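Guanine nucleotide exchange factor p115rhogef (Homo sapiens, PDB 1IAP) probably activates Rho by promoting nucleotide exchange and, through its N-terminal RGS-like domain, is likely to engage heterotrimeric G protein alpha subunits. Local coordinates at residues A[150-164]-A[178-192]. Sequence-based numbering, arbitrary orientation.
Sequences RHVAERLLMHLEEMQ and VNAIGLYMRHLGVRT
Leu157 reaches out from helix 142-162 with a different partner for each methyl: CD1 lies 3.7 Å from CG2 of Ile181, while CD2 rests against CB and CG of Met185 and lies 3.9 Å from OG1 of Thr192. With CG anti to the backbone N (chi1 -177°), its fork is spread between the two helices, whose short segments run antiparallel (167°) with axes 10.9 Å apart. So wide a separation suits long, branched apolar residues, and Leu160 follows suit: its side chain crosses that of Ile181 at about a right angle, CD2 3.6 Å from CD1 of Ile181. Val178 closes the far end, set against CG of Glu161 and the aliphatic part of Gln164, whose amide turns instead to Ser174.

At the other end, a Schellman motif with Gly189 at positive phi turns the chain back toward helix 142-162. Val190 fits here as a compact wedge, its CG2 on Ala153 and its CG1 3.4 Å from CG of Glu154. The extended Glu154 chain carries OE2 to the N of Arg191 (3.1 Å), which meets it from above the carboxylate plane; the same oxygen forms a long salt bridge, 3.5 Å, with NH1 of the poorly ordered Arg191 side chain. Were Glu154 cut back to an alanine, the Arg191 amide and guanidinium would probably lose this carboxylate, and one flank of Val190 would be uncovered. Arg150 NE adds an in-plane hydrogen bond to Leu188 O (3.2 Å).

Within this all-helical RGS-like domain, helix 15-28 packs on both partners, through Ala153 and Ile181, while helix 32-43 also touches Ile181.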
ATOM      1  N   ARG A 150       3.308  13.508  -8.114  1.00 20.59           N
ATOM      2  CA  ARG A 150       3.154  12.365  -9.014  1.00 26.02           C
ATOM      3  C   ARG A 150       4.381  12.171  -9.902  1.00 19.52           C
ATOM      4  O   ARG A 150       4.740  11.047 -10.226  1.00 19.23           O
ATOM      5  CB  ARG A 150       1.910  12.517  -9.900  1.00 20.35           C
ATOM      6  CG  ARG A 150       0.612  12.639  -9.143  1.00 23.57           C
ATOM      7  CD  ARG A 150      -0.572  12.610 -10.096  1.00 26.71           C
ATOM      8  NE  ARG A 150      -1.807  13.008  -9.429  1.00 41.04           N
ATOM      9  CZ  ARG A 150      -2.364  14.211  -9.545  1.00 38.39           C
ATOM     10  NH1 ARG A 150      -1.796  15.133 -10.312  1.00 29.66           N
ATOM     11  NH2 ARG A 150      -3.477  14.496  -8.881  1.00 44.51           N
ATOM     12  N   HIS A 151       5.017  13.269 -10.301  1.00 20.54           N
ATOM     13  CA  HIS A 151       6.205  13.195 -11.149  1.00 23.44           C
ATOM     14  C   HIS A 151       7.337  12.497 -10.406  1.00 26.38           C
ATOM     15  O   HIS A 151       7.981  11.590 -10.941  1.00 20.59           O
ATOM     16  CB  HIS A 151       6.653  14.600 -11.575  1.00 30.60           C
ATOM     17  CG  HIS A 151       7.804  14.605 -12.535  1.00 37.27           C
ATOM     18  ND1 HIS A 151       9.094  14.896 -12.150  1.00 47.62           N
ATOM     19  CD2 HIS A 151       7.856  14.359 -13.866  1.00 47.48           C
ATOM     20  CE1 HIS A 151       9.892  14.829 -13.200  1.00 45.52           C
ATOM     21  NE2 HIS A 151       9.167  14.504 -14.254  1.00 46.01           N
ATOM     22  N   VAL A 152       7.572  12.933  -9.172  1.00 16.61           N
ATOM     23  CA  VAL A 152       8.620  12.368  -8.327  1.00 16.75           C
ATOM     24  C   VAL A 152       8.340  10.897  -8.036  1.00 16.04           C
ATOM     25  O   VAL A 152       9.231  10.051  -8.140  1.00 22.74           O
ATOM     26  CB  VAL A 152       8.726  13.160  -6.996  1.00 17.04           C
ATOM     27  CG1 VAL A 152       9.615  12.426  -5.977  1.00 14.49           C
ATOM     28  CG2 VAL A 152       9.273  14.551  -7.274  1.00 14.97           C
ATOM     29  N   ALA A 153       7.101  10.597  -7.662  1.00 13.58           N
ATOM     30  CA  ALA A 153       6.704   9.228  -7.358  1.00 13.21           C
ATOM     31  C   ALA A 153       6.951   8.301  -8.542  1.00 17.30           C
ATOM     32  O   ALA A 153       7.377   7.167  -8.366  1.00 14.86           O
ATOM     33  CB  ALA A 153       5.235   9.180  -6.948  1.00 14.42           C
ATOM     34  N   GLU A 154       6.693   8.788  -9.753  1.00 22.43           N
ATOM     35  CA  GLU A 154       6.912   7.983 -10.952  1.00 20.94           C
ATOM     36  C   GLU A 154       8.375   7.561 -11.065  1.00 19.15           C
ATOM     37  O   GLU A 154       8.683   6.393 -11.324  1.00 20.36           O
ATOM     38  CB  GLU A 154       6.475   8.751 -12.201  1.00 25.38           C
ATOM     39  CG  GLU A 154       4.966   8.869 -12.322  1.00 37.67           C
ATOM     40  CD  GLU A 154       4.502   9.823 -13.410  1.00 51.17           C
ATOM     41  OE1 GLU A 154       5.344  10.331 -14.185  1.00 47.65           O
ATOM     42  OE2 GLU A 154       3.275  10.059 -13.483  1.00 47.40           O
ATOM     43  N   ARG A 155       9.277   8.502 -10.820  1.00 21.36           N
ATOM     44  CA  ARG A 155      10.694   8.202 -10.883  1.00 21.56           C
ATOM     45  C   ARG A 155      11.082   7.202  -9.797  1.00 19.26           C
ATOM     46  O   ARG A 155      11.896   6.306 -10.038  1.00 16.31           O
ATOM     47  CB  ARG A 155      11.532   9.479 -10.747  1.00 22.76           C
ATOM     48  CG  ARG A 155      13.026   9.201 -10.752  1.00 33.74           C
ATOM     49  CD  ARG A 155      13.852  10.468 -10.846  1.00 42.33           C
ATOM     50  NE  ARG A 155      15.266  10.199 -10.602  1.00 53.18           N
ATOM     51  CZ  ARG A 155      15.900  10.499  -9.472  1.00 52.59           C
ATOM     52  NH1 ARG A 155      15.245  11.082  -8.477  1.00 51.13           N
ATOM     53  NH2 ARG A 155      17.190  10.216  -9.338  1.00 52.48           N
ATOM     54  N   LEU A 156      10.505   7.356  -8.605  1.00 18.89           N
ATOM     55  CA  LEU A 156      10.818   6.450  -7.505  1.00 16.39           C
ATOM     56  C   LEU A 156      10.280   5.057  -7.807  1.00 19.11           C
ATOM     57  O   LEU A 156      10.930   4.070  -7.500  1.00 14.69           O
ATOM     58  CB  LEU A 156      10.253   6.959  -6.179  1.00 18.98           C
ATOM     59  CG  LEU A 156      10.535   8.405  -5.750  1.00 30.78           C
ATOM     60  CD1 LEU A 156      10.355   8.528  -4.247  1.00 21.21           C
ATOM     61  CD2 LEU A 156      11.928   8.838  -6.155  1.00 21.04           C
ATOM     62  N   LEU A 157       9.108   4.986  -8.439  1.00 15.51           N
ATOM     63  CA  LEU A 157       8.515   3.694  -8.796  1.00 20.20           C
ATOM     64  C   LEU A 157       9.381   2.986  -9.839  1.00 17.83           C
ATOM     65  O   LEU A 157       9.622   1.779  -9.754  1.00 20.54           O
ATOM     66  CB  LEU A 157       7.093   3.885  -9.343  1.00 18.68           C
ATOM     67  CG  LEU A 157       6.316   2.604  -9.704  1.00 18.86           C
ATOM     68  CD1 LEU A 157       6.347   1.625  -8.543  1.00 18.44           C
ATOM     69  CD2 LEU A 157       4.878   2.957 -10.061  1.00 26.57           C
ATOM     70  N   MET A 158       9.849   3.746 -10.824  1.00 23.23           N
ATOM     71  CA  MET A 158      10.691   3.191 -11.874  1.00 23.11           C
ATOM     72  C   MET A 158      11.953   2.614 -11.248  1.00 20.71           C
ATOM     73  O   MET A 158      12.390   1.515 -11.599  1.00 23.95           O
ATOM     74  CB  MET A 158      11.049   4.275 -12.894  1.00 24.82           C
ATOM     75  CG  MET A 158      11.977   3.803 -14.005  1.00 42.24           C
ATOM     76  SD  MET A 158      12.349   5.108 -15.191  1.00 56.43           S
ATOM     77  CE  MET A 158      10.928   4.965 -16.290  1.00 55.57           C
ATOM     78  N   HIS A 159      12.505   3.343 -10.284  1.00 18.13           N
ATOM     79  CA  HIS A 159      13.711   2.911  -9.598  1.00 18.00           C
ATOM     80  C   HIS A 159      13.491   1.643  -8.776  1.00 22.34           C
ATOM     81  O   HIS A 159      14.348   0.762  -8.756  1.00 25.47           O
ATOM     82  CB  HIS A 159      14.242   4.028  -8.703  1.00 22.32           C
ATOM     83  CG  HIS A 159      15.630   3.785  -8.199  1.00 25.01           C
ATOM     84  ND1 HIS A 159      15.894   3.026  -7.080  1.00 35.83           N
ATOM     85  CD2 HIS A 159      16.830   4.210  -8.658  1.00 30.72           C
ATOM     86  CE1 HIS A 159      17.197   2.994  -6.870  1.00 28.51           C
ATOM     87  NE2 HIS A 159      17.788   3.704  -7.814  1.00 36.95           N
ATOM     88  N   LEU A 160      12.343   1.546  -8.110  1.00 20.85           N
ATOM     89  CA  LEU A 160      12.047   0.374  -7.299  1.00 20.57           C
ATOM     90  C   LEU A 160      11.918  -0.865  -8.178  1.00 19.76           C
ATOM     91  O   LEU A 160      12.391  -1.941  -7.813  1.00 18.06           O
ATOM     92  CB  LEU A 160      10.776   0.591  -6.473  1.00 22.15           C
ATOM     93  CG  LEU A 160      10.374  -0.551  -5.529  1.00 22.53           C
ATOM     94  CD1 LEU A 160      11.570  -1.020  -4.698  1.00 32.77           C
ATOM     95  CD2 LEU A 160       9.255  -0.098  -4.624  1.00 19.20           C
ATOM     96  N   GLU A 161      11.308  -0.699  -9.352  1.00 16.98           N
ATOM     97  CA  GLU A 161      11.137  -1.808 -10.283  1.00 23.36           C
ATOM     98  C   GLU A 161      12.490  -2.302 -10.792  1.00 27.07           C
ATOM     99  O   GLU A 161      12.714  -3.513 -10.943  1.00 21.03           O
ATOM    100  CB  GLU A 161      10.257  -1.400 -11.464  1.00 25.43           C
ATOM    101  CG  GLU A 161       9.938  -2.567 -12.389  1.00 41.00           C
ATOM    102  CD  GLU A 161       9.027  -2.188 -13.537  1.00 43.87           C
ATOM    103  OE1 GLU A 161       8.059  -1.430 -13.309  1.00 46.58           O
ATOM    104  OE2 GLU A 161       9.275  -2.662 -14.668  1.00 42.12           O
ATOM    105  N   GLU A 162      13.392  -1.359 -11.051  1.00 28.57           N
ATOM    106  CA  GLU A 162      14.727  -1.694 -11.526  1.00 24.47           C
ATOM    107  C   GLU A 162      15.454  -2.508 -10.462  1.00 28.31           C
ATOM    108  O   GLU A 162      16.122  -3.491 -10.782  1.00 35.01           O
ATOM    109  CB  GLU A 162      15.517  -0.427 -11.864  1.00 25.28           C
ATOM    110  CG  GLU A 162      14.951   0.332 -13.056  1.00 27.39           C
ATOM    111  CD  GLU A 162      15.750   1.570 -13.432  1.00 32.43           C
ATOM    112  OE1 GLU A 162      16.415   2.170 -12.555  1.00 30.02           O
ATOM    113  OE2 GLU A 162      15.699   1.949 -14.622  1.00 27.59           O
ATOM    114  N   MET A 163      15.299  -2.111  -9.201  1.00 18.27           N
ATOM    115  CA  MET A 163      15.936  -2.806  -8.083  1.00 22.61           C
ATOM    116  C   MET A 163      15.021  -3.876  -7.483  1.00 22.44           C
ATOM    117  O   MET A 163      15.164  -4.251  -6.313  1.00 17.69           O
ATOM    118  CB  MET A 163      16.335  -1.807  -6.994  1.00 27.26           C
ATOM    119  CG  MET A 163      17.324  -0.746  -7.450  1.00 37.43           C
ATOM    120  SD  MET A 163      18.881  -1.444  -8.052  1.00 39.30           S
ATOM    121  CE  MET A 163      18.655  -1.326  -9.844  1.00 33.81           C
ATOM    122  N   GLN A 164      14.089  -4.368  -8.296  1.00 22.17           N
ATOM    123  CA  GLN A 164      13.123  -5.381  -7.869  1.00 27.98           C
ATOM    124  C   GLN A 164      13.729  -6.552  -7.099  1.00 26.05           C
ATOM    125  O   GLN A 164      13.181  -6.983  -6.087  1.00 20.69           O
ATOM    126  CB  GLN A 164      12.357  -5.919  -9.079  1.00 29.69           C
ATOM    127  CG  GLN A 164      11.284  -6.926  -8.726  1.00 27.39           C
ATOM    128  CD  GLN A 164      10.649  -7.568  -9.938  1.00 36.48           C
ATOM    129  OE1 GLN A 164      10.488  -6.934 -10.980  1.00 41.80           O
ATOM    130  NE2 GLN A 164      10.277  -8.834  -9.807  1.00 33.00           N
ATOM    131  N   VAL A 178       5.885  -5.414  -6.535  1.00 19.12           N
ATOM    132  CA  VAL A 178       5.910  -4.403  -7.588  1.00 21.93           C
ATOM    133  C   VAL A 178       4.514  -4.204  -8.193  1.00 17.20           C
ATOM    134  O   VAL A 178       4.068  -3.068  -8.369  1.00 17.82           O
ATOM    135  CB  VAL A 178       6.949  -4.751  -8.675  1.00 24.27           C
ATOM    136  CG1 VAL A 178       6.764  -3.858  -9.902  1.00 21.00           C
ATOM    137  CG2 VAL A 178       8.346  -4.568  -8.112  1.00 25.01           C
ATOM    138  N   ASN A 179       3.817  -5.306  -8.468  1.00 21.45           N
ATOM    139  CA  ASN A 179       2.461  -5.243  -9.022  1.00 19.69           C
ATOM    140  C   ASN A 179       1.533  -4.514  -8.057  1.00 16.18           C
ATOM    141  O   ASN A 179       0.750  -3.645  -8.450  1.00 20.02           O
ATOM    142  CB  ASN A 179       1.907  -6.654  -9.259  1.00 27.59           C
ATOM    143  CG  ASN A 179       2.602  -7.372 -10.392  1.00 21.38           C
ATOM    144  OD1 ASN A 179       3.276  -6.751 -11.206  1.00 24.60           O
ATOM    145  ND2 ASN A 179       2.436  -8.688 -10.455  1.00 29.61           N
ATOM    146  N   ALA A 180       1.623  -4.883  -6.785  1.00 20.03           N
ATOM    147  CA  ALA A 180       0.793  -4.288  -5.747  1.00 12.60           C
ATOM    148  C   ALA A 180       1.012  -2.785  -5.633  1.00 22.57           C
ATOM    149  O   ALA A 180       0.049  -2.015  -5.546  1.00 19.55           O
ATOM    150  CB  ALA A 180       1.059  -4.967  -4.407  1.00 19.05           C
ATOM    151  N   ILE A 181       2.276  -2.366  -5.619  1.00 12.35           N
ATOM    152  CA  ILE A 181       2.582  -0.939  -5.528  1.00 14.67           C
ATOM    153  C   ILE A 181       2.110  -0.258  -6.814  1.00 19.24           C
ATOM    154  O   ILE A 181       1.479   0.795  -6.768  1.00 18.86           O
ATOM    155  CB  ILE A 181       4.098  -0.697  -5.296  1.00 16.90           C
ATOM    156  CG1 ILE A 181       4.482  -1.183  -3.894  1.00 22.39           C
ATOM    157  CG2 ILE A 181       4.435   0.780  -5.435  1.00 17.50           C
ATOM    158  CD1 ILE A 181       5.977  -1.295  -3.655  1.00 21.61           C
ATOM    159  N   GLY A 182       2.353  -0.908  -7.947  1.00 16.16           N
ATOM    160  CA  GLY A 182       1.936  -0.353  -9.224  1.00 21.33           C
ATOM    161  C   GLY A 182       0.443  -0.088  -9.269  1.00 25.01           C
ATOM    162  O   GLY A 182       0.002   0.986  -9.691  1.00 25.37           O
ATOM    163  N   LEU A 183      -0.335  -1.047  -8.774  1.00 23.47           N
ATOM    164  CA  LEU A 183      -1.785  -0.932  -8.761  1.00 22.32           C
ATOM    165  C   LEU A 183      -2.263   0.278  -7.970  1.00 24.75           C
ATOM    166  O   LEU A 183      -3.082   1.063  -8.453  1.00 20.23           O
ATOM    167  CB  LEU A 183      -2.416  -2.214  -8.198  1.00 25.42           C
ATOM    168  CG  LEU A 183      -3.942  -2.333  -8.278  1.00 26.16           C
ATOM    169  CD1 LEU A 183      -4.376  -2.355  -9.738  1.00 29.56           C
ATOM    170  CD2 LEU A 183      -4.393  -3.603  -7.577  1.00 29.41           C
ATOM    171  N   TYR A 184      -1.723   0.454  -6.771  1.00 18.14           N
ATOM    172  CA  TYR A 184      -2.125   1.568  -5.930  1.00 17.45           C
ATOM    173  C   TYR A 184      -1.637   2.924  -6.447  1.00 17.72           C
ATOM    174  O   TYR A 184      -2.345   3.926  -6.330  1.00 21.20           O
ATOM    175  CB  TYR A 184      -1.665   1.354  -4.483  1.00 16.98           C
ATOM    176  CG  TYR A 184      -2.234   2.389  -3.543  1.00 19.43           C
ATOM    177  CD1 TYR A 184      -3.547   2.289  -3.082  1.00 17.94           C
ATOM    178  CD2 TYR A 184      -1.485   3.494  -3.155  1.00 21.96           C
ATOM    179  CE1 TYR A 184      -4.102   3.271  -2.263  1.00 22.77           C
ATOM    180  CE2 TYR A 184      -2.032   4.481  -2.333  1.00 20.56           C
ATOM    181  CZ  TYR A 184      -3.337   4.360  -1.893  1.00 23.67           C
ATOM    182  OH  TYR A 184      -3.874   5.325  -1.080  1.00 24.42           O
ATOM    183  N   MET A 185      -0.423   2.962  -6.989  1.00 17.24           N
ATOM    184  CA  MET A 185       0.127   4.211  -7.518  1.00 15.74           C
ATOM    185  C   MET A 185      -0.725   4.709  -8.686  1.00 20.52           C
ATOM    186  O   MET A 185      -0.964   5.904  -8.829  1.00 15.82           O
ATOM    187  CB  MET A 185       1.584   4.018  -7.956  1.00 22.18           C
ATOM    188  CG  MET A 185       2.592   4.045  -6.804  1.00 13.78           C
ATOM    189  SD  MET A 185       2.634   5.681  -5.967  1.00 24.38           S
ATOM    190  CE  MET A 185       2.719   5.166  -4.226  1.00 17.62           C
ATOM    191  N   ARG A 186      -1.201   3.776  -9.500  1.00 19.86           N
ATOM    192  CA  ARG A 186      -2.050   4.095 -10.648  1.00 24.72           C
ATOM    193  C   ARG A 186      -3.332   4.758 -10.131  1.00 30.68           C
ATOM    194  O   ARG A 186      -3.876   5.663 -10.762  1.00 28.63           O
ATOM    195  CB  ARG A 186      -2.374   2.803 -11.387  1.00 27.71           C
ATOM    196  CG  ARG A 186      -2.887   2.959 -12.797  1.00 43.16           C
ATOM    197  CD  ARG A 186      -2.873   1.599 -13.476  1.00 50.47           C
ATOM    198  NE  ARG A 186      -1.535   1.010 -13.435  1.00 50.33           N
ATOM    199  CZ  ARG A 186      -1.263  -0.240 -13.065  1.00 51.21           C
ATOM    200  NH1 ARG A 186      -2.238  -1.065 -12.699  1.00 52.23           N
ATOM    201  NH2 ARG A 186      -0.006  -0.660 -13.049  1.00 51.71           N
ATOM    202  N   HIS A 187      -3.763   4.335  -8.943  1.00 28.98           N
ATOM    203  CA  HIS A 187      -4.953   4.872  -8.289  1.00 31.97           C
ATOM    204  C   HIS A 187      -4.721   6.326  -7.864  1.00 32.41           C
ATOM    205  O   HIS A 187      -5.661   7.111  -7.757  1.00 28.31           O
ATOM    206  CB  HIS A 187      -5.297   4.011  -7.068  1.00 29.29           C
ATOM    207  CG  HIS A 187      -6.490   4.488  -6.302  1.00 29.10           C
ATOM    208  ND1 HIS A 187      -6.383   5.181  -5.116  1.00 32.36           N
ATOM    209  CD2 HIS A 187      -7.816   4.360  -6.544  1.00 31.30           C
ATOM    210  CE1 HIS A 187      -7.590   5.458  -4.660  1.00 36.00           C
ATOM    211  NE2 HIS A 187      -8.477   4.970  -5.508  1.00 34.00           N
ATOM    212  N   LEU A 188      -3.462   6.678  -7.612  1.00 30.04           N
ATOM    213  CA  LEU A 188      -3.115   8.039  -7.218  1.00 29.96           C
ATOM    214  C   LEU A 188      -2.767   8.898  -8.434  1.00 25.37           C
ATOM    215  O   LEU A 188      -2.342  10.041  -8.287  1.00 27.72           O
ATOM    216  CB  LEU A 188      -1.938   8.035  -6.236  1.00 25.50           C
ATOM    217  CG  LEU A 188      -2.126   7.298  -4.908  1.00 27.09           C
ATOM    218  CD1 LEU A 188      -0.846   7.406  -4.084  1.00 23.45           C
ATOM    219  CD2 LEU A 188      -3.316   7.879  -4.142  1.00 34.08           C
ATOM    220  N   GLY A 189      -2.945   8.340  -9.630  1.00 30.31           N
ATOM    221  CA  GLY A 189      -2.647   9.077 -10.848  1.00 30.27           C
ATOM    222  C   GLY A 189      -1.193   8.977 -11.276  1.00 34.58           C
ATOM    223  O   GLY A 189      -0.764   9.654 -12.214  1.00 30.65           O
ATOM    224  N   VAL A 190      -0.432   8.127 -10.590  1.00 27.82           N
ATOM    225  CA  VAL A 190       0.979   7.942 -10.895  1.00 34.46           C
ATOM    226  C   VAL A 190       1.130   6.941 -12.031  1.00 42.58           C
ATOM    227  O   VAL A 190       0.804   5.760 -11.888  1.00 44.51           O
ATOM    228  CB  VAL A 190       1.765   7.477  -9.646  1.00 25.11           C
ATOM    229  CG1 VAL A 190       3.224   7.184  -9.991  1.00 25.73           C
ATOM    230  CG2 VAL A 190       1.687   8.541  -8.563  1.00 28.95           C
ATOM    231  N   ARG A 191       1.619   7.434 -13.164  1.00 48.79           N
ATOM    232  CA  ARG A 191       1.814   6.612 -14.351  1.00 55.30           C
ATOM    233  C   ARG A 191       2.922   5.585 -14.170  1.00 51.34           C
ATOM    234  O   ARG A 191       4.004   5.897 -13.673  1.00 52.34           O
ATOM    235  CB  ARG A 191       2.108   7.498 -15.563  1.00 61.46           C
ATOM    236  CG  ARG A 191       1.046   8.552 -15.809  1.00 66.96           C
ATOM    237  CD  ARG A 191       1.392   9.439 -16.988  1.00 73.32           C
ATOM    238  NE  ARG A 191       0.498  10.592 -17.067  1.00 77.50           N
ATOM    239  CZ  ARG A 191       0.791  11.804 -16.601  1.00 78.23           C
ATOM    240  NH1 ARG A 191       1.961  12.033 -16.020  1.00 75.12           N
ATOM    241  NH2 ARG A 191      -0.092  12.788 -16.711  1.00 79.79           N
ATOM    242  N   THR A 192       2.626   4.352 -14.564  1.00 54.55           N
ATOM    243  CA  THR A 192       3.575   3.250 -14.464  1.00 57.35           C
ATOM    244  C   THR A 192       4.362   3.089 -15.767  1.00 59.67           C
ATOM    245  O   THR A 192       3.723   2.937 -16.834  1.00 55.59           O
ATOM    246  CB  THR A 192       2.844   1.930 -14.119  1.00 57.71           C
ATOM    247  OG1 THR A 192       2.223   2.059 -12.833  1.00 57.66           O
ATOM    248  CG2 THR A 192       3.815   0.750 -14.103  1.00 59.07           C
TER
HETATM  249  O   HOH W   1       6.889   4.779 -12.972  1.00 32.59           O